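Local coordinates for protein thioredoxin (TrxA-1) (Sulfolobus solfataricus, PDB 3TCO) that probably reduces protein disulfides, as thioredoxins do, through a redox-active pair of cysteines at the start of a helix, at residues Asp27-Trp32 with Phe56-Val61. Sequence-based numbering, arbitrary orientation.
Sequences DCWAEW and FGRLNV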
ATOM      1  N   ASP A  27       0.499   1.722   0.254  1.00 13.58           N
ATOM      2  CA  ASP A  27       0.276   2.900  -0.580  1.00 15.04           C
ATOM      3  C   ASP A  27       1.349   3.928  -0.183  1.00 14.86           C
ATOM      4  O   ASP A  27       1.319   4.473   0.912  1.00 13.92           O
ATOM      5  CB  ASP A  27      -1.142   3.452  -0.340  1.00 14.15           C
ATOM      6  CG  ASP A  27      -1.361   4.838  -0.959  1.00 17.32           C
ATOM      7  OD1 ASP A  27      -0.624   5.234  -1.880  1.00 17.51           O
ATOM      8  OD2 ASP A  27      -2.294   5.529  -0.522  1.00 21.14           O
ATOM      9  N   CYS A  28       2.328   4.122  -1.061  1.00 14.13           N
ATOM     10  CA  CYS A  28       3.408   5.079  -0.827  1.00 14.26           C
ATOM     11  C   CYS A  28       2.881   6.421  -1.344  1.00 15.97           C
ATOM     12  O   CYS A  28       2.580   6.572  -2.535  1.00 15.34           O
ATOM     13  CB  CYS A  28       4.653   4.617  -1.578  1.00 14.20           C
ATOM     14  SG  CYS A  28       5.234   2.958  -1.028  1.00 17.60           S
ATOM     15  N   TRP A  29       2.758   7.394  -0.443  1.00 15.37           N
ATOM     16  CA  TRP A  29       2.180   8.688  -0.797  1.00 15.55           C
ATOM     17  C   TRP A  29       2.854   9.883  -0.127  1.00 15.81           C
ATOM     18  O   TRP A  29       3.805   9.736   0.631  1.00 15.45           O
ATOM     19  CB  TRP A  29       0.719   8.700  -0.364  1.00 14.85           C
ATOM     20  CG  TRP A  29       0.612   8.664   1.146  1.00 16.57           C
ATOM     21  CD1 TRP A  29       0.940   7.621   1.964  1.00 17.75           C
ATOM     22  CD2 TRP A  29       0.238   9.747   2.010  1.00 18.26           C
ATOM     23  NE1 TRP A  29       0.802   7.988   3.284  1.00 19.36           N
ATOM     24  CE2 TRP A  29       0.373   9.287   3.342  1.00 19.71           C
ATOM     25  CE3 TRP A  29      -0.191  11.063   1.789  1.00 19.67           C
ATOM     26  CZ2 TRP A  29       0.091  10.094   4.452  1.00 19.60           C
ATOM     27  CZ3 TRP A  29      -0.472  11.871   2.892  1.00 20.84           C
ATOM     28  CH2 TRP A  29      -0.329  11.379   4.210  1.00 22.64           C
ATOM     29  N   ALA A  30       2.299  11.059  -0.404  1.00 17.27           N
ATOM     30  CA  ALA A  30       2.748  12.333   0.158  1.00 18.64           C
ATOM     31  C   ALA A  30       1.600  13.320  -0.048  1.00 19.20           C
ATOM     32  O   ALA A  30       0.896  13.252  -1.056  1.00 17.98           O
ATOM     33  CB  ALA A  30       4.012  12.824  -0.544  1.00 19.44           C
ATOM     34  N   GLU A  31       1.404  14.230   0.901  1.00 19.72           N
ATOM     35  CA  GLU A  31       0.307  15.195   0.804  1.00 22.12           C
ATOM     36  C   GLU A  31       0.375  16.167  -0.386  1.00 21.06           C
ATOM     37  O   GLU A  31      -0.656  16.644  -0.865  1.00 20.74           O
ATOM     38  CB  GLU A  31       0.206  16.001   2.105  1.00 24.85           C
ATOM     39  CG  GLU A  31      -1.211  16.463   2.409  1.00 31.41           C
ATOM     40  CD  GLU A  31      -1.281  17.443   3.564  1.00 34.48           C
ATOM     41  OE1 GLU A  31      -0.516  17.276   4.541  1.00 36.59           O
ATOM     42  OE2 GLU A  31      -2.114  18.375   3.503  1.00 38.37           O
ATOM     43  N   TRP A  32       1.580  16.449  -0.869  1.00 18.82           N
ATOM     44  CA  TRP A  32       1.757  17.388  -1.979  1.00 18.96           C
ATOM     45  C   TRP A  32       1.527  16.774  -3.355  1.00 19.15           C
ATOM     46  O   TRP A  32       1.618  17.463  -4.377  1.00 16.34           O
ATOM     47  CB  TRP A  32       3.173  17.963  -1.946  1.00 15.59           C
ATOM     48  CG  TRP A  32       4.233  16.909  -1.734  1.00 15.83           C
ATOM     49  CD1 TRP A  32       4.904  16.649  -0.574  1.00 14.93           C
ATOM     50  CD2 TRP A  32       4.793  16.033  -2.725  1.00 17.29           C
ATOM     51  NE1 TRP A  32       5.855  15.683  -0.781  1.00 16.11           N
ATOM     52  CE2 TRP A  32       5.812  15.284  -2.091  1.00 16.87           C
ATOM     53  CE3 TRP A  32       4.537  15.814  -4.086  1.00 15.51           C
ATOM     54  CZ2 TRP A  32       6.580  14.328  -2.772  1.00 18.42           C
ATOM     55  CZ3 TRP A  32       5.301  14.865  -4.767  1.00 18.36           C
ATOM     56  CH2 TRP A  32       6.314  14.133  -4.105  1.00 16.95           C
ATOM     57  N   PHE A  56      -3.897  -2.968   4.582  1.00 12.92           N
ATOM     58  CA  PHE A  56      -3.703  -1.888   3.632  1.00 14.30           C
ATOM     59  C   PHE A  56      -2.894  -0.789   4.313  1.00 12.56           C
ATOM     60  O   PHE A  56      -3.439   0.140   4.907  1.00 11.47           O
ATOM     61  CB  PHE A  56      -5.053  -1.345   3.140  1.00 13.00           C
ATOM     62  CG  PHE A  56      -5.766  -2.277   2.177  1.00 14.18           C
ATOM     63  CD1 PHE A  56      -6.233  -3.514   2.604  1.00 12.61           C
ATOM     64  CD2 PHE A  56      -5.955  -1.917   0.846  1.00 14.71           C
ATOM     65  CE1 PHE A  56      -6.880  -4.385   1.721  1.00 12.52           C
ATOM     66  CE2 PHE A  56      -6.605  -2.784  -0.052  1.00 15.08           C
ATOM     67  CZ  PHE A  56      -7.067  -4.016   0.385  1.00 12.23           C
ATOM     68  N   GLY A  57      -1.581  -0.919   4.209  1.00 12.38           N
ATOM     69  CA  GLY A  57      -0.695   0.045   4.820  1.00 12.84           C
ATOM     70  C   GLY A  57      -0.517   1.287   3.972  1.00 13.99           C
ATOM     71  O   GLY A  57      -0.838   1.302   2.783  1.00 13.09           O
ATOM     72  N   ARG A  58      -0.004   2.330   4.615  1.00 13.77           N
ATOM     73  CA  ARG A  58       0.269   3.597   3.962  1.00 15.65           C
ATOM     74  C   ARG A  58       1.638   4.013   4.453  1.00 15.19           C
ATOM     75  O   ARG A  58       1.911   3.988   5.658  1.00 15.59           O
ATOM     76  CB  ARG A  58      -0.766   4.662   4.353  1.00 16.97           C
ATOM     77  CG  ARG A  58      -2.171   4.352   3.859  1.00 20.72           C
ATOM     78  CD  ARG A  58      -3.118   5.533   4.027  1.00 24.77           C
ATOM     79  NE  ARG A  58      -3.390   5.871   5.419  1.00 27.16           N
ATOM     80  CZ  ARG A  58      -2.909   6.952   6.028  1.00 28.73           C
ATOM     81  NH1 ARG A  58      -2.123   7.794   5.368  1.00 26.35           N
ATOM     82  NH2 ARG A  58      -3.238   7.206   7.290  1.00 28.82           N
ATOM     83  N   LEU A  59       2.508   4.352   3.515  1.00 14.83           N
ATOM     84  CA  LEU A  59       3.852   4.786   3.861  1.00 14.70           C
ATOM     85  C   LEU A  59       4.035   6.190   3.287  1.00 14.12           C
ATOM     86  O   LEU A  59       4.036   6.372   2.069  1.00 14.74           O
ATOM     87  CB  LEU A  59       4.892   3.845   3.251  1.00 14.17           C
ATOM     88  CG  LEU A  59       6.372   4.066   3.599  1.00 15.56           C
ATOM     89  CD1 LEU A  59       6.774   3.286   4.862  1.00 16.13           C
ATOM     90  CD2 LEU A  59       7.207   3.594   2.414  1.00 14.72           C
ATOM     91  N   ASN A  60       4.136   7.183   4.154  1.00 14.39           N
ATOM     92  CA  ASN A  60       4.366   8.530   3.660  1.00 15.52           C
ATOM     93  C   ASN A  60       5.851   8.553   3.298  1.00 15.43           C
ATOM     94  O   ASN A  60       6.713   8.338   4.154  1.00 14.98           O
ATOM     95  CB  ASN A  60       4.049   9.562   4.727  1.00 17.69           C
ATOM     96  CG  ASN A  60       4.290  10.965   4.241  1.00 17.43           C
ATOM     97  OD1 ASN A  60       5.421  11.321   3.916  1.00 18.92           O
ATOM     98  ND2 ASN A  60       3.228  11.766   4.175  1.00 16.09           N
ATOM     99  N   VAL A  61       6.149   8.781   2.025  1.00 16.31           N
ATOM    100  CA  VAL A  61       7.533   8.755   1.577  1.00 17.57           C
ATOM    101  C   VAL A  61       8.450   9.814   2.171  1.00 17.67           C
ATOM    102  O   VAL A  61       9.632   9.561   2.322  1.00 17.97           O
ATOM    103  CB  VAL A  61       7.651   8.798   0.019  1.00 16.33           C
ATOM    104  CG1 VAL A  61       6.970   7.563  -0.592  1.00 15.67           C
ATOM    105  CG2 VAL A  61       7.045  10.071  -0.536  1.00 15.44           C
TER
HETATM  106  O   HOH W   1       1.236   7.011   6.181  1.00 17.37           O
HETATM  107  O   HOH W   2       2.949  14.412   3.254  1.00 19.39           O
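Leu59 O accepts a hydrogen bond from Trp29 N (3.0 Å) and a CA-H...O contact from Cys28. Asp27 O and Trp29 O are gripped likewise, each by one N-H, from Leu59 and Val61, and one CA-H. A fourth bond, Asp27 N to Gly57 O, is nearly straight (173°). This parallel ladder joins the first and last strands of the beta-alpha-beta unit built around helix 34-49. The Trp29 indole lies back across strand 56-60, because chi1 of 67° sets CG between the backbone N and carbonyl carbon. Asn60 CA sits over its five-membered ring, 4.0 Å from the centroid, a CH-pi contact. Asn60 ND2 lies over the ring system near CZ2 and CH2, and shares a water with Glu31 N. Trp29 CZ2 meets the guanidinium edge at Arg58 NH1 (3.3 Å), the planes 53° apart, while Arg58 NE is hydrogen-bonded to Thr6 OG1. Trp29 NE1 donates to a second water, weakly linked to Arg58 O. Replacing Trp29 by a serine would probably leave that water without its indole donor and Arg58 NH1 without its ring neighbour. On the other face, Cys28 SG meets Leu59 CD2 at 4.0 Å. Trp29 also touches the Cys33-Cys36 disulfide motif, so this packing probably helps set the indole beside the redox site.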